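Acetyl xylan esterase (Paenibacillus sp. R4, PDB 6AGQ) probably removes acetyl groups from acetylated xylan by hydrolysing their ester bonds, as a cold-active esterase of the alpha/beta-hydrolase clan. Local coordinates at residues I262-T276 against L289-H303. Numbering follows the deposited sequence.
Sequences IKARTLMAITLQDIT and LAGPKEVRLYHDYGH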
ATOM      1  N   ILE A 262      41.798  -0.380   4.905  1.00 29.68           N
ATOM      2  CA  ILE A 262      41.588  -0.973   6.223  1.00 30.49           C
ATOM      3  C   ILE A 262      42.476  -2.177   6.435  1.00 31.78           C
ATOM      4  O   ILE A 262      42.393  -3.136   5.654  1.00 35.86           O
ATOM      5  CB  ILE A 262      40.111  -1.423   6.423  1.00 29.58           C
ATOM      6  CG1 ILE A 262      39.181  -0.204   6.330  1.00 30.57           C
ATOM      7  CG2 ILE A 262      39.918  -2.139   7.755  1.00 28.73           C
ATOM      8  CD1 ILE A 262      37.717  -0.492   6.392  1.00 30.37           C
ATOM      9  N   LYS A 263      43.300  -2.141   7.481  1.00 33.59           N
ATOM     10  CA  LYS A 263      44.139  -3.315   7.929  1.00 37.80           C
ATOM     11  C   LYS A 263      43.661  -3.991   9.216  1.00 33.63           C
ATOM     12  O   LYS A 263      44.100  -5.102   9.553  1.00 33.71           O
ATOM     13  CB  LYS A 263      45.597  -2.899   8.173  1.00 43.79           C
ATOM     14  CG  LYS A 263      46.461  -2.746   6.931  1.00 49.86           C
ATOM     15  CD  LYS A 263      46.716  -1.286   6.546  1.00 62.42           C
ATOM     16  CE  LYS A 263      48.124  -1.070   5.971  1.00 65.31           C
ATOM     17  NZ  LYS A 263      48.442  -2.054   4.898  1.00 72.65           N
ATOM     18  N   ALA A 264      42.814  -3.282   9.956  1.00 30.23           N
ATOM     19  CA  ALA A 264      41.996  -3.847  10.997  1.00 29.84           C
ATOM     20  C   ALA A 264      41.302  -5.130  10.555  1.00 28.14           C
ATOM     21  O   ALA A 264      40.952  -5.292   9.407  1.00 31.77           O
ATOM     22  CB  ALA A 264      40.945  -2.789  11.502  1.00 31.09           C
ATOM     23  N   ARG A 265      41.132  -6.034  11.512  1.00 28.88           N
ATOM     24  CA  ARG A 265      40.296  -7.218  11.392  1.00 28.24           C
ATOM     25  C   ARG A 265      38.845  -6.788  11.410  1.00 26.43           C
ATOM     26  O   ARG A 265      38.489  -6.016  12.275  1.00 28.26           O
ATOM     27  CB  ARG A 265      40.592  -8.192  12.566  1.00 27.61           C
ATOM     28  CG  ARG A 265      39.694  -9.414  12.583  1.00 31.21           C
ATOM     29  CD  ARG A 265      39.976 -10.370  13.754  1.00 33.59           C
ATOM     30  NE  ARG A 265      41.389 -10.679  13.850  1.00 31.68           N
ATOM     31  CZ  ARG A 265      42.030 -11.685  13.242  1.00 36.33           C
ATOM     32  NH1 ARG A 265      41.404 -12.602  12.485  1.00 31.88           N
ATOM     33  NH2 ARG A 265      43.346 -11.815  13.468  1.00 38.05           N
ATOM     34  N   THR A 266      38.026  -7.298  10.496  1.00 24.77           N
ATOM     35  CA  THR A 266      36.661  -6.784  10.255  1.00 27.61           C
ATOM     36  C   THR A 266      35.609  -7.898  10.334  1.00 32.06           C
ATOM     37  O   THR A 266      35.847  -9.005   9.810  1.00 29.23           O
ATOM     38  CB  THR A 266      36.568  -6.180   8.862  1.00 29.91           C
ATOM     39  OG1 THR A 266      37.571  -5.181   8.724  1.00 31.49           O
ATOM     40  CG2 THR A 266      35.213  -5.511   8.601  1.00 31.25           C
ATOM     41  N   LEU A 267      34.491  -7.607  11.025  1.00 28.96           N
ATOM     42  CA  LEU A 267      33.303  -8.473  11.104  1.00 27.74           C
ATOM     43  C   LEU A 267      32.182  -7.665  10.536  1.00 27.27           C
ATOM     44  O   LEU A 267      31.683  -6.708  11.202  1.00 28.17           O
ATOM     45  CB  LEU A 267      32.929  -8.848  12.546  1.00 29.98           C
ATOM     46  CG  LEU A 267      31.595  -9.634  12.729  1.00 32.09           C
ATOM     47  CD1 LEU A 267      31.708 -11.026  12.143  1.00 33.85           C
ATOM     48  CD2 LEU A 267      31.170  -9.786  14.164  1.00 33.46           C
ATOM     49  N   MET A 268      31.751  -8.051   9.346  1.00 25.46           N
ATOM     50  CA  MET A 268      30.624  -7.468   8.687  1.00 25.90           C
ATOM     51  C   MET A 268      29.321  -8.290   8.691  1.00 25.70           C
ATOM     52  O   MET A 268      29.331  -9.426   8.290  1.00 33.32           O
ATOM     53  CB  MET A 268      31.010  -7.120   7.250  1.00 27.74           C
ATOM     54  CG  MET A 268      29.940  -6.236   6.617  1.00 29.96           C
ATOM     55  SD  MET A 268      30.199  -5.708   4.942  1.00 31.11           S
ATOM     56  CE  MET A 268      31.768  -4.812   5.025  1.00 31.74           C
ATOM     57  N   ALA A 269      28.207  -7.671   9.076  1.00 26.37           N
ATOM     58  CA  ALA A 269      26.851  -8.162   8.829  1.00 26.32           C
ATOM     59  C   ALA A 269      26.256  -7.693   7.496  1.00 27.47           C
ATOM     60  O   ALA A 269      26.275  -6.489   7.161  1.00 25.73           O
ATOM     61  CB  ALA A 269      25.905  -7.679   9.939  1.00 26.16           C
ATOM     62  N   ILE A 270      25.679  -8.637   6.748  1.00 26.07           N
ATOM     63  CA  ILE A 270      24.965  -8.293   5.510  1.00 27.54           C
ATOM     64  C   ILE A 270      23.620  -8.989   5.547  1.00 29.07           C
ATOM     65  O   ILE A 270      23.521 -10.162   5.930  1.00 30.28           O
ATOM     66  CB  ILE A 270      25.760  -8.756   4.298  1.00 26.64           C
ATOM     67  CG1 ILE A 270      27.157  -8.136   4.339  1.00 27.59           C
ATOM     68  CG2 ILE A 270      25.010  -8.464   2.991  1.00 26.67           C
ATOM     69  CD1 ILE A 270      28.105  -8.586   3.228  1.00 28.11           C
ATOM     70  N   THR A 271      22.599  -8.276   5.156  1.00 25.55           N
ATOM     71  CA  THR A 271      21.251  -8.777   5.200  1.00 29.80           C
ATOM     72  C   THR A 271      20.785  -8.872   3.765  1.00 30.67           C
ATOM     73  O   THR A 271      20.818  -7.878   3.030  1.00 29.60           O
ATOM     74  CB  THR A 271      20.349  -7.821   6.038  1.00 33.46           C
ATOM     75  OG1 THR A 271      20.650  -6.473   5.712  1.00 33.00           O
ATOM     76  CG2 THR A 271      20.649  -8.013   7.568  1.00 35.00           C
ATOM     77  N   LEU A 272      20.388 -10.066   3.347  1.00 31.84           N
ATOM     78  CA  LEU A 272      20.207 -10.337   1.916  1.00 36.93           C
ATOM     79  C   LEU A 272      18.947  -9.775   1.299  1.00 34.97           C
ATOM     80  O   LEU A 272      18.870  -9.702   0.103  1.00 35.77           O
ATOM     81  CB  LEU A 272      20.254 -11.831   1.621  1.00 41.56           C
ATOM     82  CG  LEU A 272      21.619 -12.527   1.714  1.00 47.25           C
ATOM     83  CD1 LEU A 272      21.513 -13.944   1.161  1.00 50.81           C
ATOM     84  CD2 LEU A 272      22.728 -11.774   0.986  1.00 51.77           C
ATOM     85  N   GLN A 273      17.953  -9.432   2.104  1.00 32.22           N
ATOM     86  CA  GLN A 273      16.706  -8.860   1.621  1.00 35.63           C
ATOM     87  C   GLN A 273      16.711  -7.316   1.732  1.00 34.50           C
ATOM     88  O   GLN A 273      15.692  -6.682   1.499  1.00 31.65           O
ATOM     89  CB  GLN A 273      15.495  -9.402   2.437  1.00 36.72           C
ATOM     90  CG  GLN A 273      15.274 -10.918   2.404  1.00 40.69           C
ATOM     91  CD  GLN A 273      15.411 -11.532   1.022  1.00 38.48           C
ATOM     92  OE1 GLN A 273      14.795 -11.072   0.049  1.00 43.49           O
ATOM     93  NE2 GLN A 273      16.266 -12.533   0.916  1.00 38.75           N
ATOM     94  N   ASP A 274      17.857  -6.737   2.084  1.00 34.79           N
ATOM     95  CA  ASP A 274      17.984  -5.299   2.347  1.00 33.67           C
ATOM     96  C   ASP A 274      17.817  -4.525   1.016  1.00 31.81           C
ATOM     97  O   ASP A 274      18.589  -4.732   0.067  1.00 30.50           O
ATOM     98  CB  ASP A 274      19.367  -5.033   2.954  1.00 35.00           C
ATOM     99  CG  ASP A 274      19.452  -3.709   3.729  1.00 41.87           C
ATOM    100  OD1 ASP A 274      18.845  -2.695   3.256  1.00 33.33           O
ATOM    101  OD2 ASP A 274      20.191  -3.702   4.788  1.00 40.00           O
ATOM    102  N   ILE A 275      16.796  -3.695   0.963  1.00 32.73           N
ATOM    103  CA  ILE A 275      16.592  -2.746  -0.157  1.00 39.42           C
ATOM    104  C   ILE A 275      17.131  -1.327   0.077  1.00 37.80           C
ATOM    105  O   ILE A 275      17.138  -0.514  -0.870  1.00 36.92           O
ATOM    106  CB  ILE A 275      15.106  -2.682  -0.621  1.00 42.93           C
ATOM    107  CG1 ILE A 275      14.186  -2.137   0.481  1.00 49.50           C
ATOM    108  CG2 ILE A 275      14.645  -4.063  -1.053  1.00 42.36           C
ATOM    109  CD1 ILE A 275      12.840  -1.672  -0.045  1.00 55.75           C
ATOM    110  N   THR A 276      17.601  -1.050   1.301  1.00 32.98           N
ATOM    111  CA  THR A 276      18.212   0.232   1.640  1.00 34.86           C
ATOM    112  C   THR A 276      19.721   0.291   1.464  1.00 32.35           C
ATOM    113  O   THR A 276      20.224   1.249   0.918  1.00 29.93           O
ATOM    114  CB  THR A 276      17.785   0.628   3.047  1.00 39.34           C
ATOM    115  OG1 THR A 276      16.379   0.879   2.983  1.00 42.57           O
ATOM    116  CG2 THR A 276      18.498   1.886   3.528  1.00 44.59           C
ATOM    117  N   LEU A 289      38.376  -5.257   1.432  1.00 32.73           N
ATOM    118  CA  LEU A 289      39.089  -5.148   2.718  1.00 31.87           C
ATOM    119  C   LEU A 289      40.478  -5.743   2.553  1.00 32.82           C
ATOM    120  O   LEU A 289      40.618  -6.773   1.923  1.00 33.95           O
ATOM    121  CB  LEU A 289      38.326  -5.883   3.805  1.00 30.36           C
ATOM    122  CG  LEU A 289      36.972  -5.246   4.202  1.00 27.54           C
ATOM    123  CD1 LEU A 289      36.240  -6.175   5.118  1.00 25.07           C
ATOM    124  CD2 LEU A 289      37.140  -3.904   4.904  1.00 28.99           C
ATOM    125  N   ALA A 290      41.487  -5.055   3.057  1.00 33.72           N
ATOM    126  CA  ALA A 290      42.859  -5.501   2.937  1.00 39.02           C
ATOM    127  C   ALA A 290      43.220  -6.495   4.085  1.00 44.10           C
ATOM    128  O   ALA A 290      44.027  -7.411   3.873  1.00 56.10           O
ATOM    129  CB  ALA A 290      43.808  -4.294   2.918  1.00 36.91           C
ATOM    130  N   GLY A 291      42.602  -6.369   5.264  1.00 39.79           N
ATOM    131  CA  GLY A 291      43.004  -7.208   6.422  1.00 38.04           C
ATOM    132  C   GLY A 291      42.100  -8.412   6.588  1.00 34.72           C
ATOM    133  O   GLY A 291      41.157  -8.555   5.850  1.00 39.94           O
ATOM    134  N   PRO A 292      42.316  -9.236   7.625  1.00 31.57           N
ATOM    135  CA  PRO A 292      41.377 -10.337   7.926  1.00 29.24           C
ATOM    136  C   PRO A 292      39.941  -9.903   8.126  1.00 27.53           C
ATOM    137  O   PRO A 292      39.685  -8.813   8.647  1.00 29.12           O
ATOM    138  CB  PRO A 292      41.900 -10.910   9.255  1.00 32.67           C
ATOM    139  CG  PRO A 292      43.271 -10.305   9.440  1.00 33.39           C
ATOM    140  CD  PRO A 292      43.269  -9.004   8.716  1.00 31.15           C
ATOM    141  N   LYS A 293      39.006 -10.772   7.762  1.00 27.60           N
ATOM    142  CA  LYS A 293      37.616 -10.445   7.712  1.00 26.93           C
ATOM    143  C   LYS A 293      36.732 -11.648   7.830  1.00 28.65           C
ATOM    144  O   LYS A 293      37.135 -12.767   7.469  1.00 28.65           O
ATOM    145  CB  LYS A 293      37.312  -9.798   6.386  1.00 28.73           C
ATOM    146  CG  LYS A 293      37.590 -10.711   5.184  1.00 31.52           C
ATOM    147  CD  LYS A 293      37.279  -9.957   3.889  1.00 33.05           C
ATOM    148  CE  LYS A 293      37.175 -10.894   2.704  1.00 33.34           C
ATOM    149  NZ  LYS A 293      38.356 -10.728   1.871  1.00 34.60           N
ATOM    150  N   GLU A 294      35.504 -11.387   8.257  1.00 26.19           N
ATOM    151  CA  GLU A 294      34.498 -12.418   8.513  1.00 30.92           C
ATOM    152  C   GLU A 294      33.213 -11.757   8.230  1.00 26.58           C
ATOM    153  O   GLU A 294      33.113 -10.603   8.486  1.00 26.79           O
ATOM    154  CB  GLU A 294      34.450 -12.791   9.987  1.00 36.98           C
ATOM    155  CG  GLU A 294      35.535 -13.711  10.453  1.00 45.47           C
ATOM    156  CD  GLU A 294      35.489 -13.935  11.975  1.00 52.58           C
ATOM    157  OE1 GLU A 294      36.580 -13.831  12.594  1.00 57.61           O
ATOM    158  OE2 GLU A 294      34.378 -14.190  12.558  1.00 52.22           O
ATOM    159  N   VAL A 295      32.229 -12.508   7.790  1.00 27.76           N
ATOM    160  CA  VAL A 295      30.943 -11.987   7.389  1.00 28.72           C
ATOM    161  C   VAL A 295      29.835 -12.784   8.099  1.00 31.80           C
ATOM    162  O   VAL A 295      30.024 -13.943   8.353  1.00 27.63           O
ATOM    163  CB  VAL A 295      30.815 -11.969   5.858  1.00 29.99           C
ATOM    164  CG1 VAL A 295      30.781 -13.398   5.248  1.00 27.47           C
ATOM    165  CG2 VAL A 295      29.614 -11.137   5.434  1.00 29.08           C
ATOM    166  N   ARG A 296      28.747 -12.134   8.541  1.00 31.57           N
ATOM    167  CA  ARG A 296      27.531 -12.872   8.925  1.00 29.94           C
ATOM    168  C   ARG A 296      26.431 -12.539   7.879  1.00 30.02           C
ATOM    169  O   ARG A 296      26.089 -11.389   7.704  1.00 26.94           O
ATOM    170  CB  ARG A 296      27.069 -12.491  10.317  1.00 30.83           C
ATOM    171  CG  ARG A 296      28.045 -12.734  11.457  1.00 30.84           C
ATOM    172  CD  ARG A 296      28.345 -14.210  11.721  1.00 32.64           C
ATOM    173  NE  ARG A 296      29.395 -14.440  12.728  1.00 31.98           N
ATOM    174  CZ  ARG A 296      30.710 -14.561  12.489  1.00 37.06           C
ATOM    175  NH1 ARG A 296      31.194 -14.513  11.243  1.00 38.38           N
ATOM    176  NH2 ARG A 296      31.566 -14.759  13.511  1.00 37.97           N
ATOM    177  N   LEU A 297      25.886 -13.553   7.203  1.00 28.82           N
ATOM    178  CA  LEU A 297      24.796 -13.413   6.194  1.00 26.16           C
ATOM    179  C   LEU A 297      23.484 -13.812   6.811  1.00 24.55           C
ATOM    180  O   LEU A 297      23.284 -14.968   7.173  1.00 28.93           O
ATOM    181  CB  LEU A 297      25.080 -14.333   5.007  1.00 31.34           C
ATOM    182  CG  LEU A 297      26.516 -14.295   4.469  1.00 35.52           C
ATOM    183  CD1 LEU A 297      26.797 -15.459   3.521  1.00 41.27           C
ATOM    184  CD2 LEU A 297      26.708 -12.976   3.759  1.00 38.64           C
ATOM    185  N   TYR A 298      22.617 -12.843   7.032  1.00 26.56           N
ATOM    186  CA  TYR A 298      21.258 -13.055   7.504  1.00 27.01           C
ATOM    187  C   TYR A 298      20.339 -13.099   6.262  1.00 30.56           C
ATOM    188  O   TYR A 298      19.926 -12.059   5.706  1.00 29.67           O
ATOM    189  CB  TYR A 298      20.906 -11.976   8.539  1.00 25.01           C
ATOM    190  CG  TYR A 298      21.886 -12.002   9.690  1.00 25.90           C
ATOM    191  CD1 TYR A 298      22.100 -13.182  10.410  1.00 24.99           C
ATOM    192  CD2 TYR A 298      22.605 -10.871  10.078  1.00 25.00           C
ATOM    193  CE1 TYR A 298      23.012 -13.248  11.475  1.00 26.80           C
ATOM    194  CE2 TYR A 298      23.514 -10.934  11.158  1.00 24.38           C
ATOM    195  CZ  TYR A 298      23.717 -12.127  11.848  1.00 27.84           C
ATOM    196  OH  TYR A 298      24.628 -12.233  12.877  1.00 26.19           O
ATOM    197  N   HIS A 299      20.026 -14.320   5.824  1.00 32.18           N
ATOM    198  CA  HIS A 299      19.300 -14.549   4.541  1.00 33.90           C
ATOM    199  C   HIS A 299      17.896 -13.880   4.388  1.00 36.56           C
ATOM    200  O   HIS A 299      17.592 -13.317   3.305  1.00 35.56           O
ATOM    201  CB  HIS A 299      19.215 -16.061   4.212  1.00 36.37           C
ATOM    202  CG  HIS A 299      20.554 -16.721   3.993  1.00 44.35           C
ATOM    203  ND1 HIS A 299      21.475 -16.922   5.014  1.00 51.05           N
ATOM    204  CD2 HIS A 299      21.116 -17.247   2.879  1.00 48.20           C
ATOM    205  CE1 HIS A 299      22.553 -17.525   4.529  1.00 50.84           C
ATOM    206  NE2 HIS A 299      22.363 -17.730   3.235  1.00 55.06           N
ATOM    207  N   ASP A 300      17.077 -13.919   5.448  1.00 33.25           N
ATOM    208  CA  ASP A 300      15.662 -13.456   5.415  1.00 37.20           C
ATOM    209  C   ASP A 300      15.363 -12.120   6.127  1.00 34.39           C
ATOM    210  O   ASP A 300      14.214 -11.832   6.515  1.00 31.63           O
ATOM    211  CB  ASP A 300      14.787 -14.557   6.051  1.00 40.18           C
ATOM    212  CG  ASP A 300      15.169 -15.929   5.544  1.00 48.71           C
ATOM    213  OD1 ASP A 300      14.939 -16.132   4.334  1.00 38.76           O
ATOM    214  OD2 ASP A 300      15.781 -16.738   6.319  1.00 51.94           O
ATOM    215  N   TYR A 301      16.397 -11.319   6.307  1.00 32.93           N
ATOM    216  CA  TYR A 301      16.278 -10.034   6.986  1.00 35.46           C
ATOM    217  C   TYR A 301      16.571  -8.907   5.985  1.00 33.10           C
ATOM    218  O   TYR A 301      17.434  -9.027   5.088  1.00 30.01           O
ATOM    219  CB  TYR A 301      17.254  -9.968   8.197  1.00 33.77           C
ATOM    220  CG  TYR A 301      16.701 -10.667   9.410  1.00 35.63           C
ATOM    221  CD1 TYR A 301      16.870 -12.055   9.581  1.00 34.86           C
ATOM    222  CD2 TYR A 301      15.967  -9.960  10.388  1.00 33.58           C
ATOM    223  CE1 TYR A 301      16.336 -12.711  10.691  1.00 33.00           C
ATOM    224  CE2 TYR A 301      15.440 -10.619  11.483  1.00 34.70           C
ATOM    225  CZ  TYR A 301      15.606 -11.979  11.613  1.00 33.45           C
ATOM    226  OH  TYR A 301      15.104 -12.628  12.691  1.00 35.42           O
ATOM    227  N   GLY A 302      15.863  -7.814   6.192  1.00 32.32           N
ATOM    228  CA  GLY A 302      16.147  -6.550   5.554  1.00 31.83           C
ATOM    229  C   GLY A 302      16.879  -5.535   6.424  1.00 34.21           C
ATOM    230  O   GLY A 302      17.720  -5.872   7.283  1.00 36.51           O
ATOM    231  N   HIS A 303      16.598  -4.264   6.149  1.00 38.47           N
ATOM    232  CA  HIS A 303      17.218  -3.157   6.899  1.00 42.14           C
ATOM    233  C   HIS A 303      16.370  -2.994   8.164  1.00 39.05           C
ATOM    234  O   HIS A 303      15.319  -2.418   8.118  1.00 33.75           O
ATOM    235  CB  HIS A 303      17.199  -1.906   6.028  1.00 45.36           C
ATOM    236  CG  HIS A 303      18.196  -0.862   6.423  1.00 49.96           C
ATOM    237  ND1 HIS A 303      17.846   0.263   7.148  1.00 49.97           N
ATOM    238  CD2 HIS A 303      19.515  -0.729   6.131  1.00 51.62           C
ATOM    239  CE1 HIS A 303      18.914   1.031   7.309  1.00 53.74           C
ATOM    240  NE2 HIS A 303      19.942   0.452   6.703  1.00 56.44           N
TER
HETATM  241  O   HOH W   1      39.675  -6.065   7.301  1.00 30.29           O
HETATM  242  O   HOH W   2      38.698 -12.588  11.375  1.00 45.13           O
HETATM  243  O   HOH W   3      15.117  -3.477   3.624  1.00 41.28           O
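Thr266 to Thr271 pair in parallel register with Lys293 to Tyr298, the strand axes 17° apart, and alternating N-H and C=O groups link them from Thr266 N to Pro292 O (2.9 Å) onward to Leu272 N and Tyr298 O. This is the last beta-alpha-beta unit of an alpha/beta-hydrolase sheet, its connection being helix 279-286, on which Ile270, Val295 and Leu297 pack. On the face where Leu267 packs against Phe316 of helix 309-320, Leu267 and Arg296 cross at about a right angle: Leu267 CD1 sits over the centre of the guanidinium, 3.6 Å from Arg296 NH1. A bend at chi2 (-66°) turns the guanidinium back along its own strand, so that NH2 meets Glu294 OE2 at 3.0 Å in a salt bridge and NH1 hydrogen-bonds to Val295 O. Replacing Arg296 by an alanine is likely to take the flat group off the Leu267 methyl and leave the Glu294 carboxylate without its charged mate. Past the strands, Gln273 NE2 donates almost straight to His299 O (2.8 Å, 174°), the acceptor lying in its amide plane. Further on, His303 NE2 hydrogen-bonds to Ser185 OG, in what is probably the nucleophile elbow, consistent with His303 being the catalytic histidine; Thr276 CG2 covers one face of its ring in a CH-pi contact, 3.7 Å from the centroid.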